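Local coordinates for Phthiocerol/phthiodiolone dimycocerosyl transferase (Mycobacterium tuberculosis, PDB 1Q9J), which probably transfers mycocerosic acyl chains from mycocerosic acid synthase onto phthiocerol-type alcohols, completing the dimycocerosate esters of the mycobacterial cell envelope, at residues A127-H131 with D267-V271; L284-A288 with G324-G328. All blocks are in the same frame, centred on the assembly; numbering follows the deposited sequence.

Contact 1. Residues A127-H131 with D267-V271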
ATOM      1  N   ALA A 127      -2.783   0.707  -9.423  1.00 39.32           N
ATOM      2  CA  ALA A 127      -2.156   1.684  -8.563  1.00 39.31           C
ATOM      3  C   ALA A 127      -1.541   1.063  -7.339  1.00 41.93           C
ATOM      4  O   ALA A 127      -2.072   0.108  -6.779  1.00 48.46           O
ATOM      5  CB  ALA A 127      -3.176   2.718  -8.147  1.00 29.25           C
ATOM      6  N   ASP A 128      -0.388   1.584  -6.951  1.00 39.72           N
ATOM      7  CA  ASP A 128       0.234   1.113  -5.748  1.00 41.24           C
ATOM      8  C   ASP A 128      -0.252   2.087  -4.680  1.00 42.36           C
ATOM      9  O   ASP A 128      -1.098   2.951  -4.946  1.00 42.25           O
ATOM     10  CB  ASP A 128       1.765   1.112  -5.867  1.00 44.28           C
ATOM     11  CG  ASP A 128       2.340   2.425  -6.424  1.00 48.98           C
ATOM     12  OD1 ASP A 128       1.983   3.531  -5.926  1.00 43.61           O
ATOM     13  OD2 ASP A 128       3.182   2.342  -7.354  1.00 49.37           O
ATOM     14  N   GLY A 129       0.285   1.965  -3.476  1.00 41.60           N
ATOM     15  CA  GLY A 129      -0.148   2.834  -2.403  1.00 39.96           C
ATOM     16  C   GLY A 129      -0.129   4.305  -2.726  1.00 42.77           C
ATOM     17  O   GLY A 129      -1.078   5.019  -2.419  1.00 42.65           O
ATOM     18  N   HIS A 130       0.961   4.763  -3.332  1.00 49.24           N
ATOM     19  CA  HIS A 130       1.120   6.180  -3.669  1.00 51.14           C
ATOM     20  C   HIS A 130       0.097   6.639  -4.728  1.00 46.63           C
ATOM     21  O   HIS A 130      -0.621   7.628  -4.528  1.00 42.60           O
ATOM     22  CB  HIS A 130       2.571   6.424  -4.133  1.00 57.13           C
ATOM     23  CG  HIS A 130       2.909   7.865  -4.373  1.00 67.57           C
ATOM     24  ND1 HIS A 130       2.402   8.887  -3.600  1.00 76.70           N
ATOM     25  CD2 HIS A 130       3.706   8.450  -5.297  1.00 68.90           C
ATOM     26  CE1 HIS A 130       2.871  10.043  -4.041  1.00 76.99           C
ATOM     27  NE2 HIS A 130       3.664   9.805  -5.069  1.00 76.63           N
ATOM     28  N   HIS A 131       0.035   5.915  -5.845  1.00 41.26           N
ATOM     29  CA  HIS A 131      -0.892   6.225  -6.924  1.00 39.28           C
ATOM     30  C   HIS A 131      -2.330   6.280  -6.372  1.00 42.69           C
ATOM     31  O   HIS A 131      -3.069   7.238  -6.627  1.00 43.16           O
ATOM     32  CB  HIS A 131      -0.761   5.153  -8.001  1.00 34.37           C
ATOM     33  CG  HIS A 131      -1.552   5.432  -9.245  1.00 35.37           C
ATOM     34  ND1 HIS A 131      -2.746   6.110  -9.233  1.00 37.53           N
ATOM     35  CD2 HIS A 131      -1.348   5.049 -10.528  1.00 34.93           C
ATOM     36  CE1 HIS A 131      -3.251   6.134 -10.459  1.00 40.77           C
ATOM     37  NE2 HIS A 131      -2.423   5.498 -11.261  1.00 37.37           N
ATOM     38  N   ASP A 267       9.637   3.705  -3.584  1.00 42.22           N
ATOM     39  CA  ASP A 267       9.009   4.392  -4.707  1.00 43.47           C
ATOM     40  C   ASP A 267      10.069   4.926  -5.678  1.00 42.34           C
ATOM     41  O   ASP A 267      10.735   5.923  -5.417  1.00 42.18           O
ATOM     42  CB  ASP A 267       8.132   5.556  -4.207  1.00 44.23           C
ATOM     43  CG  ASP A 267       7.037   5.936  -5.197  1.00 46.79           C
ATOM     44  OD1 ASP A 267       7.123   5.524  -6.382  1.00 47.44           O
ATOM     45  OD2 ASP A 267       6.092   6.652  -4.800  1.00 53.43           O
ATOM     46  N   LEU A 268      10.211   4.242  -6.798  1.00 39.31           N
ATOM     47  CA  LEU A 268      11.165   4.644  -7.801  1.00 42.79           C
ATOM     48  C   LEU A 268      10.809   5.993  -8.443  1.00 44.42           C
ATOM     49  O   LEU A 268      11.550   6.511  -9.276  1.00 41.39           O
ATOM     50  CB  LEU A 268      11.280   3.547  -8.874  1.00 42.25           C
ATOM     51  CG  LEU A 268      11.836   2.227  -8.324  1.00 43.82           C
ATOM     52  CD1 LEU A 268      12.078   1.218  -9.429  1.00 39.76           C
ATOM     53  CD2 LEU A 268      13.136   2.512  -7.592  1.00 46.77           C
ATOM     54  N   ARG A 269       9.678   6.570  -8.063  1.00 46.55           N
ATOM     55  CA  ARG A 269       9.267   7.842  -8.643  1.00 46.72           C
ATOM     56  C   ARG A 269      10.240   8.976  -8.318  1.00 47.09           C
ATOM     57  O   ARG A 269      10.457   9.851  -9.153  1.00 45.74           O
ATOM     58  CB  ARG A 269       7.865   8.217  -8.162  1.00 45.81           C
ATOM     59  CG  ARG A 269       6.749   7.386  -8.769  1.00 47.60           C
ATOM     60  CD  ARG A 269       5.387   7.747  -8.135  1.00 47.74           C
ATOM     61  NE  ARG A 269       4.259   7.042  -8.756  1.00 48.68           N
ATOM     62  CZ  ARG A 269       3.958   5.755  -8.569  1.00 48.71           C
ATOM     63  NH1 ARG A 269       4.686   4.991  -7.767  1.00 46.45           N
ATOM     64  NH2 ARG A 269       2.921   5.218  -9.204  1.00 46.47           N
ATOM     65  N   PHE A 270      10.830   8.964  -7.125  1.00 49.66           N
ATOM     66  CA  PHE A 270      11.783  10.003  -6.745  1.00 51.61           C
ATOM     67  C   PHE A 270      13.222   9.535  -6.901  1.00 50.01           C
ATOM     68  O   PHE A 270      14.160  10.284  -6.640  1.00 54.07           O
ATOM     69  CB  PHE A 270      11.562  10.424  -5.304  1.00 53.68           C
ATOM     70  CG  PHE A 270      10.146  10.292  -4.851  1.00 60.73           C
ATOM     71  CD1 PHE A 270       9.647   9.054  -4.451  1.00 61.66           C
ATOM     72  CD2 PHE A 270       9.302  11.406  -4.813  1.00 60.89           C
ATOM     73  CE1 PHE A 270       8.327   8.929  -4.018  1.00 64.12           C
ATOM     74  CE2 PHE A 270       7.979  11.291  -4.380  1.00 61.48           C
ATOM     75  CZ  PHE A 270       7.485  10.054  -3.980  1.00 60.87           C
ATOM     76  N   VAL A 271      13.377   8.293  -7.332  1.00 43.81           N
ATOM     77  CA  VAL A 271      14.678   7.703  -7.538  1.00 40.55           C
ATOM     78  C   VAL A 271      15.159   7.837  -8.992  1.00 43.29           C
ATOM     79  O   VAL A 271      16.164   8.496  -9.278  1.00 42.91           O
ATOM     80  CB  VAL A 271      14.640   6.211  -7.112  1.00 34.58           C
ATOM     81  CG1 VAL A 271      15.791   5.446  -7.728  1.00 30.49           C
ATOM     82  CG2 VAL A 271      14.711   6.114  -5.584  1.00 30.63           C
TER
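Asp128 OD2 and Asp267 OD1 each lie at the edge of the Arg269 guanidinium, near its plane. The Asp128 carboxylate stands almost upright to that plane (87°) and presents OD2 through its syn lone pair, 3.1 Å from Arg269 NH1; a weaker bond runs from NH2 to the same oxygen. Arg269 NH1 also donates to Asp267 OD1, at 2.9 Å, so this one nitrogen joins both aspartates in a salt-bridge network. The backbone N of Arg269 reaches Asp267 OD1 from the opposite carboxylate face, making an Asx turn at the start of the type I turn Asp267–Phe270. The imidazole of His130 has Arg269 CD at its edge, CD2 to CD 3.4 Å, and is turned at right angles to the guanidinium. Phe270 closes the outer end with its CZ 4.0 Å from His130 NE2, and Arg269 CB lies over one face of the Phe270 ring, towards its rim. The Arg269 side chain, extended from CG to NE, carries its charge across to Asp128. With CG between its backbone N and carbonyl carbon (chi1 48°), Asp128 can also N-cap the following helix, OD1 accepting from His131 N at 3.1 Å. An aspartate–arginine salt bridge of this kind is known in the HHxxxDG acyltransferases, consistent with an organising role for Asp128 beside the probable proton acceptor His124. Asp128 OD2 also accepts from Leu284 N, and Arg269 NH2 donates to Pro278 O. The contact thus joins the start of helix 129-148 to the loop leaving strand 260-267, alongside the beginning of strand 285-292.

Contact 2. Residues L284-A288 with G324-G328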
ATOM      1  N   LEU A 284       4.980   1.497  -9.205  1.00 41.50           N
ATOM      2  CA  LEU A 284       6.387   1.790  -9.351  1.00 42.82           C
ATOM      3  C   LEU A 284       7.089   1.701  -7.991  1.00 47.43           C
ATOM      4  O   LEU A 284       7.813   2.607  -7.582  1.00 51.06           O
ATOM      5  CB  LEU A 284       6.588   3.184  -9.954  1.00 40.45           C
ATOM      6  CG  LEU A 284       7.957   3.428 -10.625  1.00 40.47           C
ATOM      7  CD1 LEU A 284       8.039   2.671 -11.945  1.00 33.47           C
ATOM      8  CD2 LEU A 284       8.155   4.906 -10.865  1.00 38.30           C
ATOM      9  N   LEU A 285       6.854   0.610  -7.277  1.00 45.15           N
ATOM     10  CA  LEU A 285       7.496   0.435  -5.998  1.00 43.49           C
ATOM     11  C   LEU A 285       8.540  -0.657  -6.104  1.00 47.33           C
ATOM     12  O   LEU A 285       8.219  -1.829  -6.305  1.00 49.45           O
ATOM     13  CB  LEU A 285       6.472   0.102  -4.916  1.00 37.92           C
ATOM     14  CG  LEU A 285       5.416   1.180  -4.691  1.00 40.43           C
ATOM     15  CD1 LEU A 285       4.470   0.718  -3.600  1.00 43.36           C
ATOM     16  CD2 LEU A 285       6.047   2.514  -4.313  1.00 39.45           C
ATOM     17  N   GLY A 286       9.804  -0.258  -6.007  1.00 47.22           N
ATOM     18  CA  GLY A 286      10.875  -1.228  -6.074  1.00 45.87           C
ATOM     19  C   GLY A 286      10.951  -1.937  -4.740  1.00 46.39           C
ATOM     20  O   GLY A 286      10.404  -1.465  -3.744  1.00 43.83           O
ATOM     21  N   ALA A 287      11.619  -3.079  -4.715  1.00 49.27           N
ATOM     22  CA  ALA A 287      11.752  -3.833  -3.480  1.00 50.16           C
ATOM     23  C   ALA A 287      13.191  -3.789  -2.994  1.00 54.42           C
ATOM     24  O   ALA A 287      14.136  -4.099  -3.731  1.00 57.90           O
ATOM     25  CB  ALA A 287      11.324  -5.282  -3.698  1.00 44.63           C
ATOM     26  N   ALA A 288      13.346  -3.405  -1.738  1.00 56.86           N
ATOM     27  CA  ALA A 288      14.654  -3.331  -1.123  1.00 59.58           C
ATOM     28  C   ALA A 288      14.803  -4.534  -0.196  1.00 61.38           C
ATOM     29  O   ALA A 288      14.008  -4.709   0.729  1.00 60.09           O
ATOM     30  CB  ALA A 288      14.774  -2.029  -0.334  1.00 53.44           C
ATOM     31  N   GLY A 324      14.795  -6.131 -11.316  1.00 64.72           N
ATOM     32  CA  GLY A 324      13.392  -6.143 -11.666  1.00 68.13           C
ATOM     33  C   GLY A 324      12.473  -6.343 -10.476  1.00 66.94           C
ATOM     34  O   GLY A 324      11.260  -6.420 -10.637  1.00 71.69           O
ATOM     35  N   LEU A 325      13.038  -6.420  -9.279  1.00 63.65           N
ATOM     36  CA  LEU A 325      12.233  -6.636  -8.089  1.00 62.85           C
ATOM     37  C   LEU A 325      11.217  -5.529  -7.802  1.00 61.44           C
ATOM     38  O   LEU A 325      11.562  -4.350  -7.734  1.00 62.25           O
ATOM     39  CB  LEU A 325      13.141  -6.820  -6.866  1.00 66.98           C
ATOM     40  CG  LEU A 325      13.038  -8.136  -6.075  1.00 72.77           C
ATOM     41  CD1 LEU A 325      13.879  -8.029  -4.798  1.00 71.56           C
ATOM     42  CD2 LEU A 325      11.570  -8.425  -5.705  1.00 75.35           C
ATOM     43  N   HIS A 326       9.957  -5.912  -7.631  1.00 60.50           N
ATOM     44  CA  HIS A 326       8.909  -4.946  -7.300  1.00 58.87           C
ATOM     45  C   HIS A 326       8.287  -5.384  -5.982  1.00 56.71           C
ATOM     46  O   HIS A 326       8.414  -6.540  -5.580  1.00 54.88           O
ATOM     47  CB  HIS A 326       7.835  -4.888  -8.399  1.00 62.72           C
ATOM     48  CG  HIS A 326       7.184  -6.206  -8.690  1.00 63.55           C
ATOM     49  ND1 HIS A 326       7.858  -7.252  -9.282  1.00 61.05           N
ATOM     50  CD2 HIS A 326       5.925  -6.648  -8.465  1.00 61.91           C
ATOM     51  CE1 HIS A 326       7.041  -8.284  -9.408  1.00 63.59           C
ATOM     52  NE2 HIS A 326       5.862  -7.944  -8.920  1.00 62.82           N
ATOM     53  N   PHE A 327       7.600  -4.474  -5.312  1.00 59.27           N
ATOM     54  CA  PHE A 327       7.004  -4.833  -4.039  1.00 61.34           C
ATOM     55  C   PHE A 327       5.763  -5.710  -4.190  1.00 63.90           C
ATOM     56  O   PHE A 327       5.241  -6.222  -3.204  1.00 65.53           O
ATOM     57  CB  PHE A 327       6.684  -3.574  -3.231  1.00 60.49           C
ATOM     58  CG  PHE A 327       6.452  -3.835  -1.759  1.00 63.08           C
ATOM     59  CD1 PHE A 327       7.319  -4.649  -1.025  1.00 61.94           C
ATOM     60  CD2 PHE A 327       5.391  -3.227  -1.097  1.00 65.02           C
ATOM     61  CE1 PHE A 327       7.132  -4.849   0.353  1.00 60.59           C
ATOM     62  CE2 PHE A 327       5.202  -3.424   0.279  1.00 63.77           C
ATOM     63  CZ  PHE A 327       6.077  -4.236   1.004  1.00 57.50           C
ATOM     64  N   GLY A 328       5.287  -5.896  -5.414  1.00 64.33           N
ATOM     65  CA  GLY A 328       4.133  -6.755  -5.581  1.00 66.97           C
ATOM     66  C   GLY A 328       4.452  -8.163  -5.084  1.00 66.50           C
ATOM     67  O   GLY A 328       3.563  -8.895  -4.640  1.00 68.22           O
TER
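Leu285 and Ala287 grip the backbone of Leu325–Phe327 through two hydrogen bonds that flank Gly286 and His326. Phe327 N donates to Leu285 O (2.9 Å, 152° at the hydrogen), and Ala287 N donates to Leu325 O (3.3 Å). The second approach is poorer, with the donor well above the carbonyl plane. Together they form a single beta bridge centred on Gly286 and His326, CA atoms 4.4 Å apart, and His326 CA adds a CH···O contact to Leu285 O at 3.3 Å. The closest side-chain packing is at Ala287, whose methyl points at the loop: CB lies 3.7 Å from Leu325 CD2 and equally far from His326 O, with both leucine methyls gathered about it. Beyond Leu285 O, the fit is looser. The side chains of Leu285 and Phe327 meet only through their CB atoms, 4.0 Å apart, and the Phe327 ring, its CG anti to the backbone N (chi1 -163°), leads off towards Phe343 and Thr345 of strand 342-345. Of the His326 side chain, CB comes near Leu285 O; the ring has Gly324 O at its edge, and the side chain touches Met164 of helix 164-170, while Gly324 itself is exposed. Strand 285-292 is the outermost of its sheet, with Gly286 and Ala288 bonded to strand 260-267 through their backbones. The Leu285 side chain also touches Asp128, which by similarity organises the active site. Bonded through main-chain amides and carbonyls, the join of loop and strand probably depends little on side-chain charge.

From the N terminus, the chain runs through the five-stranded sheet containing strand 117-123 to the start of helix 129-148. Contact 1 then closes a long loop when strand 260-267 of the six-stranded sheet ends in the turn at 267-271. Contact 2 opens only afterwards, at 284-288, and closes its shorter, largely helical loop at 324-328; the two follow in series, neither nesting nor crossing. They nevertheless touch in space at Leu284, which is linked through its backbone to both Asp128 and Leu268. Contact 1 bridges the two sheet-bearing halves beside the probable active site, whereas contact 2 adds a loop to the edge of the later sheet.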